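Local atomic coordinates of argininosuccinate lyase (Chelativorans sp., PDB entry 6RXA), a protein that is a carbon-nitrogen lyase of the aspartase/fumarase superfamily, known as EDDS lyase, and may also split argininosuccinate into fumarate and arginine. Residues S70-V75 / A93-T98; E240-N245 / G304-I309; Y267-L272 / E354-Y359. The protein carries 2 engineered substitutions. One frame throughout, in Å; residues are numbered along the deposited sequence.

Overall arrangement
The three contacts are spread along an elongated, mostly helical chain, one of four in the assembly. Contact 1 joins helices 62-79 and 88-99 and is complete before contact 2 opens; it lies about 40 Å from the centre of the chain. Contact 2, about 13 Å from that centre, pairs helix 236-262 with helix 303-314. Contact 3 sets the turn 267-269, just before strand 270-271, against helix 353-362, on the opposite side of the centre from contact 1, their centres about 64 Å apart. The segments of contacts 2 and 3 alternate in sequence, and no two contacts touch. They are thus separate local packings along a long helical subunit, contact 2 being the most central.

Contact 1: residues S70-V75 / A93-T98; sequences SGLAQV and AALKRT
Leu95 reaches over Gly71 and lays one methyl on the backbone of helix 62-79, its CD1 only 3.3 Å from Gly71 C. With no side chain on Gly71, nothing stands between that methyl and the peptide leading to Leu72. The leucine gets there because its CG is anti to the backbone N (chi1 -172°), which carries the forked end off helix 88-99 towards its neighbour. Its other branch is turned to Leu72, and the two leucines touch methyl to methyl, Leu95 CD2 to Leu72 CD2 at 4.0 Å.

Val75 answers from the other helix with both branches. CG1 meets the Ala94 methyl, CB, at 3.9 Å, while CG2 sits over the main chain of the next residue, 3.7 Å from Leu95 CA. This valine is therefore wedged against one turn of helix 88-99 and also touches Leu95 CD1 with its CG2. Thr98 flanks it: Val75 CG2 lies 3.9 Å from Thr98 OG1. That hydroxyl is spent within its own helix, donating to Ala94 O over 2.8 Å, which leaves CG2 of the threonine pointing across. There it meets the amide end of Gln74 at 3.4 Å from OE1, a van der Waals contact at the more exposed margin.

No hydrogen bond joins the segments. Leu72 and Val75 also pack on Tyr91, and Leu72 and Leu95 on Met106, extending the apolar cluster. The segment axes pass 9.4 Å apart, their directions differing by 116°, so the helices meet steeply over a short patch. Ala93 and Arg97 touch Ala8 and Val5 of the second subunit. Helices 62-79 and 88-99 thus form a steeply crossed helix-loop-helix pair, packed through a glycine-leucine contact, away from the substrate-binding residues.

Contact 2: residues E240-N245 / G304-I309; sequences EHAFVN and GPLVGI
Ala242 presses its methyl onto helix 303-314, with CB 3.8 Å from Leu306 CA and 3.7 Å from Ile309 CD1. So small a side chain, set against the backbone of Leu306, lets the segment axes come within 8.4 Å, and they run roughly antiparallel at 150°. A chi1 of 174° turns the Leu306 branch away from its own N, so that CD1 lies alongside helix 236-262, 3.8 Å from Phe243 N and 3.9 Å from Phe243 CB. The other methyl, CD2, lies at the edge of the Phe243 ring, near its plane.

The next shell comes from the same chain and from the third subunit. The Phe243 ring stacks with Phe243 of the third subunit, and Leu306 packs on Leu310 of that subunit. Ile309 is backed within its own chain by Trp235 and Val325. Nearby, Glu240 forms salt bridges to Arg192 of its own chain through OE2 and to Arg185 of the third subunit through OE1.

The contact is apolar packing of side chains on each other and on backbone, with no hydrogen bond across it; its fit depends on shape, whereas the neighbouring buried carboxylate is paired with arginines, which would probably keep it ionised.

Contact 3: residues Y267-L272 / E354-Y359; sequences YQVAEL and ERMRQY
Val269 and Met356 mark the closest approach of the two backbones, their CA atoms 5.6 Å apart. The chain at 267-269 is a turn, with Gln268 in the left-handed helical region, before it becomes the short strand 270-271; against it lies the regular helix 353-362. Backbone hydrogen bonds of Val269 to Trp262 and Asn352 help to fix the turn, and Asn352 OD1 accepts from Arg355 N.

From the helix, Tyr359 reaches the turn and donates its OH to Tyr267 O at 2.7 Å. The C=O...donor angle is 125°, and the hydroxyl also makes a weak bond to Glu266 O. Beside this bond Val269 CG1 comes obliquely to the phenol ring, 3.4 Å from Tyr359 CE2. Val269 also meets Met356: its CB is 3.7 Å from Met356 CG, and the extended thioether places Met356 CE 3.3 Å from Val269 O.

Arg355 takes the more exposed side. Its chain bends at chi2 (84°) and again at the next bond, folding the guanidinium over the turn, with Arg355 CG above one face of the Tyr359 ring, offset toward the rim. The Gln268 side-chain amide stacks on one face of that guanidinium, also offset toward the rim, the planes 17° apart and Gln268 CD 3.4 Å from Arg355 NH1. In the guanidinium plane, at its edge, Gln268 O lies 2.7 Å from the same NH1.

The chemistry is thus mixed: valine and methionine supply a buried apolar centre, while Tyr359 OH bonds Tyr267 O and the Arg355 guanidinium edge lies close to Gln268 O. The arginine's positive charge would probably polarise Gln268 O, and the tyrosine bond ties helix 353-362 directly to the main chain leading into the strand.

Contact 1: residues S70-V75 / A93-T98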
ATOM      1  N   SER A  70     -12.075  32.457 -31.393  1.00 19.61           N
ATOM      2  CA  SER A  70     -12.458  33.645 -30.636  1.00 21.43           C
ATOM      3  C   SER A  70     -13.418  33.286 -29.505  1.00 20.94           C
ATOM      4  O   SER A  70     -13.334  33.846 -28.408  1.00 21.66           O
ATOM      5  CB  SER A  70     -13.082  34.686 -31.563  1.00 27.67           C
ATOM      6  OG  SER A  70     -12.096  35.279 -32.383  1.00 37.16           O
ATOM      7  N   GLY A  71     -14.332  32.343 -29.751  1.00 19.97           N
ATOM      8  CA  GLY A  71     -15.228  31.906 -28.692  1.00 19.60           C
ATOM      9  C   GLY A  71     -14.510  31.230 -27.541  1.00 19.67           C
ATOM     10  O   GLY A  71     -14.893  31.393 -26.377  1.00 20.55           O
ATOM     11  N   LEU A  72     -13.469  30.441 -27.840  1.00 19.07           N
ATOM     12  CA  LEU A  72     -12.706  29.797 -26.774  1.00 19.10           C
ATOM     13  C   LEU A  72     -12.144  30.831 -25.804  1.00 20.10           C
ATOM     14  O   LEU A  72     -12.172  30.631 -24.584  1.00 20.71           O
ATOM     15  CB  LEU A  72     -11.569  28.948 -27.345  1.00 19.24           C
ATOM     16  CG  LEU A  72     -11.953  27.764 -28.222  1.00 20.13           C
ATOM     17  CD1 LEU A  72     -10.670  27.145 -28.788  1.00 20.17           C
ATOM     18  CD2 LEU A  72     -12.752  26.740 -27.458  1.00 20.38           C
ATOM     19  N   ALA A  73     -11.639  31.952 -26.327  1.00 20.81           N
ATOM     20  CA  ALA A  73     -11.122  32.997 -25.452  1.00 21.87           C
ATOM     21  C   ALA A  73     -12.222  33.544 -24.552  1.00 20.97           C
ATOM     22  O   ALA A  73     -11.994  33.797 -23.364  1.00 21.77           O
ATOM     23  CB  ALA A  73     -10.507  34.107 -26.300  1.00 23.64           C
ATOM     24  N   GLN A  74     -13.428  33.717 -25.093  1.00 20.53           N
ATOM     25  CA  GLN A  74     -14.531  34.225 -24.282  1.00 20.79           C
ATOM     26  C   GLN A  74     -14.932  33.225 -23.200  1.00 20.14           C
ATOM     27  O   GLN A  74     -15.146  33.606 -22.046  1.00 21.74           O
ATOM     28  CB  GLN A  74     -15.728  34.559 -25.171  1.00 23.28           C
ATOM     29  CG  GLN A  74     -15.469  35.640 -26.213  1.00 28.04           C
ATOM     30  CD  GLN A  74     -16.666  35.833 -27.134  1.00 41.20           C
ATOM     31  OE1 GLN A  74     -17.726  36.274 -26.696  1.00 52.33           O
ATOM     32  NE2 GLN A  74     -16.504  35.485 -28.406  1.00 42.63           N
ATOM     33  N   VAL A  75     -15.036  31.936 -23.540  1.00 18.37           N
ATOM     34  CA  VAL A  75     -15.459  30.961 -22.537  1.00 18.62           C
ATOM     35  C   VAL A  75     -14.370  30.755 -21.490  1.00 18.97           C
ATOM     36  O   VAL A  75     -14.659  30.585 -20.299  1.00 19.19           O
ATOM     37  CB  VAL A  75     -15.913  29.645 -23.190  1.00 19.16           C
ATOM     38  CG1 VAL A  75     -16.395  28.682 -22.134  1.00 20.23           C
ATOM     39  CG2 VAL A  75     -17.038  29.906 -24.187  1.00 19.41           C
ATOM     40  N   ALA A  93     -20.999  23.542 -24.155  1.00 16.78           N
ATOM     41  CA  ALA A  93     -22.331  24.139 -24.177  1.00 17.65           C
ATOM     42  C   ALA A  93     -22.261  25.646 -23.988  1.00 18.20           C
ATOM     43  O   ALA A  93     -23.005  26.397 -24.635  1.00 18.02           O
ATOM     44  CB  ALA A  93     -23.225  23.481 -23.129  1.00 17.95           C
ATOM     45  N   ALA A  94     -21.367  26.118 -23.115  1.00 18.34           N
ATOM     46  CA  ALA A  94     -21.136  27.548 -22.999  1.00 18.71           C
ATOM     47  C   ALA A  94     -20.597  28.122 -24.306  1.00 18.75           C
ATOM     48  O   ALA A  94     -20.961  29.230 -24.698  1.00 18.60           O
ATOM     49  CB  ALA A  94     -20.174  27.837 -21.847  1.00 18.89           C
ATOM     50  N   LEU A  95     -19.718  27.385 -24.991  1.00 17.88           N
ATOM     51  CA  LEU A  95     -19.235  27.847 -26.287  1.00 18.58           C
ATOM     52  C   LEU A  95     -20.385  27.970 -27.288  1.00 19.02           C
ATOM     53  O   LEU A  95     -20.475  28.963 -28.016  1.00 20.36           O
ATOM     54  CB  LEU A  95     -18.147  26.909 -26.808  1.00 18.57           C
ATOM     55  CG  LEU A  95     -17.423  27.392 -28.067  1.00 19.90           C
ATOM     56  CD1 LEU A  95     -16.558  28.618 -27.810  1.00 20.33           C
ATOM     57  CD2 LEU A  95     -16.586  26.243 -28.610  1.00 20.30           C
ATOM     58  N   LYS A  96     -21.284  26.982 -27.322  1.00 18.99           N
ATOM     59  CA  LYS A  96     -22.449  27.048 -28.204  1.00 20.32           C
ATOM     60  C   LYS A  96     -23.322  28.247 -27.872  1.00 21.17           C
ATOM     61  O   LYS A  96     -23.830  28.920 -28.776  1.00 21.63           O
ATOM     62  CB  LYS A  96     -23.243  25.749 -28.072  1.00 21.37           C
ATOM     63  CG  LYS A  96     -24.549  25.674 -28.857  1.00 27.75           C
ATOM     64  CD  LYS A  96     -25.224  24.300 -28.648  1.00 39.56           C
ATOM     65  CE  LYS A  96     -25.799  24.154 -27.237  1.00 51.92           C
ATOM     66  NZ  LYS A  96     -25.995  22.726 -26.836  1.00 57.81           N
ATOM     67  N   ARG A  97     -23.524  28.529 -26.579  1.00 21.60           N
ATOM     68  CA  ARG A  97     -24.318  29.703 -26.216  1.00 22.96           C
ATOM     69  C   ARG A  97     -23.621  30.992 -26.634  1.00 23.20           C
ATOM     70  O   ARG A  97     -24.288  32.000 -26.896  1.00 23.21           O
ATOM     71  CB  ARG A  97     -24.623  29.724 -24.721  1.00 22.88           C
ATOM     72  CG  ARG A  97     -25.594  28.635 -24.295  1.00 22.83           C
ATOM     73  CD  ARG A  97     -26.033  28.812 -22.852  1.00 23.62           C
ATOM     74  NE  ARG A  97     -24.942  28.605 -21.897  1.00 23.83           N
ATOM     75  CZ  ARG A  97     -24.626  27.422 -21.373  1.00 26.41           C
ATOM     76  NH1 ARG A  97     -25.297  26.332 -21.720  1.00 27.55           N
ATOM     77  NH2 ARG A  97     -23.627  27.332 -20.515  1.00 28.89           N
ATOM     78  N   THR A  98     -22.285  30.961 -26.734  1.00 21.91           N
ATOM     79  CA  THR A  98     -21.511  32.166 -27.029  1.00 22.34           C
ATOM     80  C   THR A  98     -21.415  32.434 -28.529  1.00 23.27           C
ATOM     81  O   THR A  98     -21.549  33.590 -28.955  1.00 24.24           O
ATOM     82  CB  THR A  98     -20.117  32.030 -26.407  1.00 22.73           C
ATOM     83  OG1 THR A  98     -20.241  31.889 -24.984  1.00 22.73           O
ATOM     84  CG2 THR A  98     -19.255  33.255 -26.713  1.00 24.63           C
TER

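Contact 2: residues E240-N245 / G304-I309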
ATOM      1  N   GLU A 240       3.795   5.477 -12.671  1.00 11.68           N
ATOM      2  CA  GLU A 240       5.237   5.673 -12.594  1.00 10.90           C
ATOM      3  C   GLU A 240       5.587   7.025 -11.981  1.00 11.19           C
ATOM      4  O   GLU A 240       6.534   7.121 -11.194  1.00 11.98           O
ATOM      5  CB  GLU A 240       5.879   5.504 -13.968  1.00 11.04           C
ATOM      6  CG  GLU A 240       7.385   5.567 -13.946  1.00 12.67           C
ATOM      7  CD  GLU A 240       8.012   5.447 -15.320  1.00 15.21           C
ATOM      8  OE1 GLU A 240       7.312   5.133 -16.291  1.00 15.70           O
ATOM      9  OE2 GLU A 240       9.226   5.669 -15.426  1.00 17.50           O
ATOM     10  N   HIS A 241       4.835   8.070 -12.315  1.00 11.69           N
ATOM     11  CA  HIS A 241       5.047   9.376 -11.690  1.00 10.79           C
ATOM     12  C   HIS A 241       4.837   9.293 -10.179  1.00 10.62           C
ATOM     13  O   HIS A 241       5.660   9.789  -9.392  1.00 12.05           O
ATOM     14  CB  HIS A 241       4.105  10.375 -12.365  1.00 11.16           C
ATOM     15  CG  HIS A 241       4.438  11.804 -12.106  1.00 12.59           C
ATOM     16  ND1 HIS A 241       3.988  12.822 -12.921  1.00 12.78           N
ATOM     17  CD2 HIS A 241       5.157  12.393 -11.121  1.00 12.73           C
ATOM     18  CE1 HIS A 241       4.423  13.978 -12.450  1.00 13.02           C
ATOM     19  NE2 HIS A 241       5.132  13.747 -11.359  1.00 12.97           N
ATOM     20  N   ALA A 242       3.777   8.616  -9.751  1.00 11.32           N
ATOM     21  CA  ALA A 242       3.546   8.414  -8.327  1.00 11.30           C
ATOM     22  C   ALA A 242       4.689   7.635  -7.685  1.00 11.20           C
ATOM     23  O   ALA A 242       5.110   7.946  -6.556  1.00 12.86           O
ATOM     24  CB  ALA A 242       2.214   7.695  -8.108  1.00 11.61           C
ATOM     25  N   PHE A 243       5.210   6.621  -8.380  1.00 10.69           N
ATOM     26  CA  PHE A 243       6.305   5.852  -7.811  1.00 10.72           C
ATOM     27  C   PHE A 243       7.578   6.682  -7.660  1.00 10.09           C
ATOM     28  O   PHE A 243       8.247   6.626  -6.617  1.00 12.67           O
ATOM     29  CB  PHE A 243       6.646   4.616  -8.633  1.00 10.42           C
ATOM     30  CG  PHE A 243       7.940   4.015  -8.196  1.00 10.89           C
ATOM     31  CD1 PHE A 243       8.027   3.358  -6.969  1.00 10.72           C
ATOM     32  CD2 PHE A 243       9.082   4.166  -8.946  1.00 11.33           C
ATOM     33  CE1 PHE A 243       9.214   2.850  -6.526  1.00 10.95           C
ATOM     34  CE2 PHE A 243      10.285   3.647  -8.502  1.00 11.68           C
ATOM     35  CZ  PHE A 243      10.352   3.000  -7.278  1.00 11.50           C
ATOM     36  N   VAL A 244       7.991   7.400  -8.715  1.00 11.75           N
ATOM     37  CA  VAL A 244       9.248   8.130  -8.594  1.00 11.40           C
ATOM     38  C   VAL A 244       9.133   9.153  -7.464  1.00 11.39           C
ATOM     39  O   VAL A 244      10.063   9.332  -6.667  1.00 12.74           O
ATOM     40  CB  VAL A 244       9.709   8.757  -9.923  1.00 12.25           C
ATOM     41  CG1 VAL A 244      11.089   9.399  -9.718  1.00 13.05           C
ATOM     42  CG2 VAL A 244       9.776   7.708 -11.013  1.00 12.75           C
ATOM     43  N   ASN A 245       7.968   9.801  -7.349  1.00 11.70           N
ATOM     44  CA  ASN A 245       7.748  10.707  -6.225  1.00 11.74           C
ATOM     45  C   ASN A 245       7.949   9.976  -4.900  1.00 11.49           C
ATOM     46  O   ASN A 245       8.608  10.485  -3.985  1.00 12.84           O
ATOM     47  CB  ASN A 245       6.337  11.288  -6.271  1.00 11.64           C
ATOM     48  CG  ASN A 245       6.138  12.349  -7.335  1.00 11.44           C
ATOM     49  OD1 ASN A 245       7.039  12.685  -8.117  1.00 12.24           O
ATOM     50  ND2 ASN A 245       4.918  12.885  -7.373  1.00 12.23           N
ATOM     51  N   GLY A 304       0.360   6.923  -0.747  1.00 12.73           N
ATOM     52  CA  GLY A 304      -1.058   6.760  -0.924  1.00 12.04           C
ATOM     53  C   GLY A 304      -1.483   6.792  -2.375  1.00 11.79           C
ATOM     54  O   GLY A 304      -2.161   5.880  -2.854  1.00 14.00           O
ATOM     55  N   PRO A 305      -1.120   7.852  -3.109  1.00 12.97           N
ATOM     56  CA  PRO A 305      -1.456   7.861  -4.546  1.00 10.92           C
ATOM     57  C   PRO A 305      -0.890   6.664  -5.280  1.00 11.19           C
ATOM     58  O   PRO A 305      -1.570   6.093  -6.142  1.00 12.92           O
ATOM     59  CB  PRO A 305      -0.859   9.186  -5.042  1.00 12.32           C
ATOM     60  CG  PRO A 305      -0.866  10.069  -3.812  1.00 13.35           C
ATOM     61  CD  PRO A 305      -0.490   9.117  -2.683  1.00 13.13           C
ATOM     62  N   LEU A 306       0.343   6.274  -4.969  1.00 11.57           N
ATOM     63  CA  LEU A 306       0.955   5.127  -5.633  1.00 11.28           C
ATOM     64  C   LEU A 306       0.083   3.881  -5.496  1.00 10.91           C
ATOM     65  O   LEU A 306      -0.209   3.197  -6.485  1.00 13.01           O
ATOM     66  CB  LEU A 306       2.343   4.881  -5.048  1.00 11.66           C
ATOM     67  CG  LEU A 306       3.090   3.633  -5.531  1.00 12.11           C
ATOM     68  CD1 LEU A 306       3.254   3.663  -7.035  1.00 12.72           C
ATOM     69  CD2 LEU A 306       4.419   3.521  -4.802  1.00 12.13           C
ATOM     70  N   VAL A 307      -0.362   3.583  -4.275  1.00 11.21           N
ATOM     71  CA  VAL A 307      -1.191   2.401  -4.039  1.00 11.02           C
ATOM     72  C   VAL A 307      -2.569   2.541  -4.675  1.00 11.37           C
ATOM     73  O   VAL A 307      -3.079   1.599  -5.282  1.00 12.68           O
ATOM     74  CB  VAL A 307      -1.258   2.103  -2.533  1.00 12.87           C
ATOM     75  CG1 VAL A 307      -2.290   1.027  -2.233  1.00 14.03           C
ATOM     76  CG2 VAL A 307       0.124   1.698  -2.025  1.00 13.90           C
ATOM     77  N   GLY A 308      -3.207   3.701  -4.542  1.00 11.52           N
ATOM     78  CA  GLY A 308      -4.523   3.867  -5.141  1.00 11.70           C
ATOM     79  C   GLY A 308      -4.500   3.716  -6.649  1.00 11.28           C
ATOM     80  O   GLY A 308      -5.387   3.090  -7.233  1.00 12.39           O
ATOM     81  N   ILE A 309      -3.498   4.314  -7.299  1.00 11.56           N
ATOM     82  CA  ILE A 309      -3.397   4.231  -8.749  1.00 10.06           C
ATOM     83  C   ILE A 309      -3.200   2.785  -9.180  1.00  9.87           C
ATOM     84  O   ILE A 309      -3.922   2.272 -10.042  1.00 11.95           O
ATOM     85  CB  ILE A 309      -2.265   5.141  -9.261  1.00 11.72           C
ATOM     86  CG1 ILE A 309      -2.590   6.612  -9.040  1.00 11.23           C
ATOM     87  CG2 ILE A 309      -2.045   4.894 -10.742  1.00 13.13           C
ATOM     88  CD1 ILE A 309      -1.361   7.523  -9.059  1.00 12.86           C
TER

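Contact 3: residues Y267-L272 / E354-Y359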
ATOM      1  N   TYR A 267      22.527  13.717  20.855  1.00 13.64           N
ATOM      2  CA  TYR A 267      23.635  13.736  19.910  1.00 13.70           C
ATOM      3  C   TYR A 267      24.269  15.122  19.875  1.00 14.44           C
ATOM      4  O   TYR A 267      25.486  15.267  20.022  1.00 15.33           O
ATOM      5  CB  TYR A 267      23.182  13.438  18.489  1.00 13.10           C
ATOM      6  CG  TYR A 267      22.840  12.021  18.050  1.00 12.65           C
ATOM      7  CD1 TYR A 267      21.949  11.218  18.763  1.00 12.73           C
ATOM      8  CD2 TYR A 267      23.332  11.526  16.845  1.00 12.52           C
ATOM      9  CE1 TYR A 267      21.591   9.964  18.308  1.00 13.37           C
ATOM     10  CE2 TYR A 267      22.976  10.266  16.388  1.00 12.94           C
ATOM     11  CZ  TYR A 267      22.098   9.497  17.118  1.00 13.55           C
ATOM     12  OH  TYR A 267      21.707   8.265  16.657  1.00 14.35           O
ATOM     13  N   GLN A 268      23.439  16.146  19.638  1.00 14.18           N
ATOM     14  CA  GLN A 268      23.848  17.547  19.549  1.00 16.67           C
ATOM     15  C   GLN A 268      25.071  17.747  18.656  1.00 16.84           C
ATOM     16  O   GLN A 268      25.961  18.551  18.951  1.00 19.63           O
ATOM     17  CB  GLN A 268      23.990  18.215  20.920  1.00 24.66           C
ATOM     18  CG  GLN A 268      24.717  17.442  21.974  1.00 38.32           C
ATOM     19  CD  GLN A 268      24.738  18.189  23.297  1.00 49.08           C
ATOM     20  OE1 GLN A 268      24.237  19.311  23.400  1.00 42.08           O
ATOM     21  NE2 GLN A 268      25.314  17.567  24.316  1.00 60.65           N
ATOM     22  N   VAL A 269      25.084  17.071  17.508  1.00 16.91           N
ATOM     23  CA  VAL A 269      26.153  17.302  16.538  1.00 18.34           C
ATOM     24  C   VAL A 269      25.742  18.218  15.394  1.00 17.81           C
ATOM     25  O   VAL A 269      26.605  18.606  14.593  1.00 17.05           O
ATOM     26  CB  VAL A 269      26.766  15.998  15.990  1.00 18.02           C
ATOM     27  CG1 VAL A 269      27.468  15.240  17.120  1.00 19.27           C
ATOM     28  CG2 VAL A 269      25.694  15.184  15.322  1.00 14.69           C
ATOM     29  N   ALA A 270      24.466  18.578  15.290  1.00 16.01           N
ATOM     30  CA  ALA A 270      24.048  19.604  14.359  1.00 16.33           C
ATOM     31  C   ALA A 270      22.862  20.328  14.974  1.00 16.55           C
ATOM     32  O   ALA A 270      22.183  19.812  15.866  1.00 16.22           O
ATOM     33  CB  ALA A 270      23.652  19.053  12.986  1.00 16.49           C
ATOM     34  N   GLU A 271      22.629  21.539  14.487  1.00 16.44           N
ATOM     35  CA  GLU A 271      21.493  22.340  14.920  1.00 15.73           C
ATOM     36  C   GLU A 271      20.811  22.930  13.696  1.00 15.06           C
ATOM     37  O   GLU A 271      21.484  23.461  12.806  1.00 15.86           O
ATOM     38  CB  GLU A 271      21.953  23.461  15.855  1.00 18.89           C
ATOM     39  CG  GLU A 271      20.796  24.188  16.529  1.00 25.75           C
ATOM     40  CD  GLU A 271      21.232  25.174  17.612  1.00 30.96           C
ATOM     41  OE1 GLU A 271      20.387  25.994  18.018  1.00 30.28           O
ATOM     42  OE2 GLU A 271      22.398  25.128  18.066  1.00 30.70           O
ATOM     43  N   LEU A 272      19.487  22.836  13.652  1.00 13.97           N
ATOM     44  CA  LEU A 272      18.747  23.497  12.597  1.00 14.32           C
ATOM     45  C   LEU A 272      18.876  25.006  12.736  1.00 14.87           C
ATOM     46  O   LEU A 272      18.912  25.551  13.843  1.00 14.60           O
ATOM     47  CB  LEU A 272      17.271  23.149  12.716  1.00 14.02           C
ATOM     48  CG  LEU A 272      16.897  21.716  12.372  1.00 15.37           C
ATOM     49  CD1 LEU A 272      15.432  21.451  12.728  1.00 15.73           C
ATOM     50  CD2 LEU A 272      17.134  21.409  10.891  1.00 16.91           C
ATOM     51  N   GLU A 354      33.108  20.750  16.713  1.00 18.79           N
ATOM     52  CA  GLU A 354      33.888  20.256  17.845  1.00 20.28           C
ATOM     53  C   GLU A 354      33.277  18.984  18.417  1.00 18.39           C
ATOM     54  O   GLU A 354      34.000  18.029  18.729  1.00 18.74           O
ATOM     55  CB  GLU A 354      33.993  21.329  18.932  1.00 30.89           C
ATOM     56  CG  GLU A 354      34.983  22.443  18.649  1.00 56.83           C
ATOM     57  CD  GLU A 354      35.342  23.232  19.903  1.00 85.01           C
ATOM     58  OE1 GLU A 354      35.239  22.670  21.016  1.00 93.43           O
ATOM     59  OE2 GLU A 354      35.727  24.413  19.776  1.00 96.37           O
ATOM     60  N   ARG A 355      31.957  18.953  18.574  1.00 18.12           N
ATOM     61  CA  ARG A 355      31.317  17.758  19.117  1.00 17.28           C
ATOM     62  C   ARG A 355      31.425  16.595  18.137  1.00 16.19           C
ATOM     63  O   ARG A 355      31.641  15.450  18.552  1.00 17.05           O
ATOM     64  CB  ARG A 355      29.866  18.074  19.474  1.00 19.11           C
ATOM     65  CG  ARG A 355      29.081  16.960  20.126  1.00 24.79           C
ATOM     66  CD  ARG A 355      29.254  16.839  21.637  1.00 36.54           C
ATOM     67  NE  ARG A 355      28.981  18.008  22.496  1.00 49.60           N
ATOM     68  CZ  ARG A 355      28.095  18.993  22.304  1.00 59.67           C
ATOM     69  NH1 ARG A 355      27.336  19.076  21.219  1.00 70.04           N
ATOM     70  NH2 ARG A 355      27.998  19.939  23.229  1.00 55.29           N
ATOM     71  N   MET A 356      31.281  16.862  16.839  1.00 15.69           N
ATOM     72  CA  MET A 356      31.458  15.813  15.840  1.00 14.78           C
ATOM     73  C   MET A 356      32.837  15.174  15.966  1.00 15.26           C
ATOM     74  O   MET A 356      32.964  13.945  15.988  1.00 16.29           O
ATOM     75  CB  MET A 356      31.298  16.402  14.441  1.00 15.21           C
ATOM     76  CG  MET A 356      29.866  16.681  14.011  1.00 15.42           C
ATOM     77  SD  MET A 356      29.840  17.486  12.397  1.00 18.28           S
ATOM     78  CE  MET A 356      28.106  17.357  11.976  1.00 17.56           C
ATOM     79  N   ARG A 357      33.876  16.002  16.056  1.00 15.31           N
ATOM     80  CA  ARG A 357      35.232  15.481  16.214  1.00 16.67           C
ATOM     81  C   ARG A 357      35.377  14.733  17.532  1.00 17.08           C
ATOM     82  O   ARG A 357      36.024  13.674  17.588  1.00 18.26           O
ATOM     83  CB  ARG A 357      36.230  16.635  16.150  1.00 20.28           C
ATOM     84  CG  ARG A 357      37.690  16.208  16.153  1.00 34.00           C
ATOM     85  CD  ARG A 357      38.607  17.457  16.161  1.00 58.27           C
ATOM     86  NE  ARG A 357      38.022  18.600  15.445  1.00 76.40           N
ATOM     87  CZ  ARG A 357      37.610  19.738  16.014  1.00 76.19           C
ATOM     88  NH1 ARG A 357      37.086  20.701  15.264  1.00 61.06           N
ATOM     89  NH2 ARG A 357      37.728  19.928  17.324  1.00 84.60           N
ATOM     90  N   GLN A 358      34.789  15.260  18.610  1.00 16.82           N
ATOM     91  CA  GLN A 358      34.897  14.599  19.907  1.00 17.47           C
ATOM     92  C   GLN A 358      34.353  13.178  19.847  1.00 16.63           C
ATOM     93  O   GLN A 358      35.006  12.228  20.290  1.00 17.40           O
ATOM     94  CB  GLN A 358      34.140  15.394  20.971  1.00 20.59           C
ATOM     95  CG  GLN A 358      34.154  14.750  22.339  1.00 28.84           C
ATOM     96  CD  GLN A 358      33.398  15.553  23.380  1.00 43.45           C
ATOM     97  OE1 GLN A 358      32.710  16.525  23.059  1.00 37.67           O
ATOM     98  NE2 GLN A 358      33.522  15.148  24.637  1.00 61.62           N
ATOM     99  N   TYR A 359      33.138  13.009  19.328  1.00 15.70           N
ATOM    100  CA  TYR A 359      32.584  11.669  19.211  1.00 15.78           C
ATOM    101  C   TYR A 359      33.499  10.778  18.379  1.00 16.04           C
ATOM    102  O   TYR A 359      33.780   9.636  18.755  1.00 16.28           O
ATOM    103  CB  TYR A 359      31.205  11.717  18.571  1.00 15.93           C
ATOM    104  CG  TYR A 359      30.110  12.290  19.431  1.00 18.77           C
ATOM    105  CD1 TYR A 359      30.298  12.560  20.778  1.00 21.71           C
ATOM    106  CD2 TYR A 359      28.881  12.573  18.886  1.00 17.53           C
ATOM    107  CE1 TYR A 359      29.265  13.085  21.555  1.00 20.55           C
ATOM    108  CE2 TYR A 359      27.854  13.077  19.652  1.00 17.14           C
ATOM    109  CZ  TYR A 359      28.039  13.341  20.968  1.00 18.17           C
ATOM    110  OH  TYR A 359      26.999  13.865  21.719  1.00 18.84           O
TER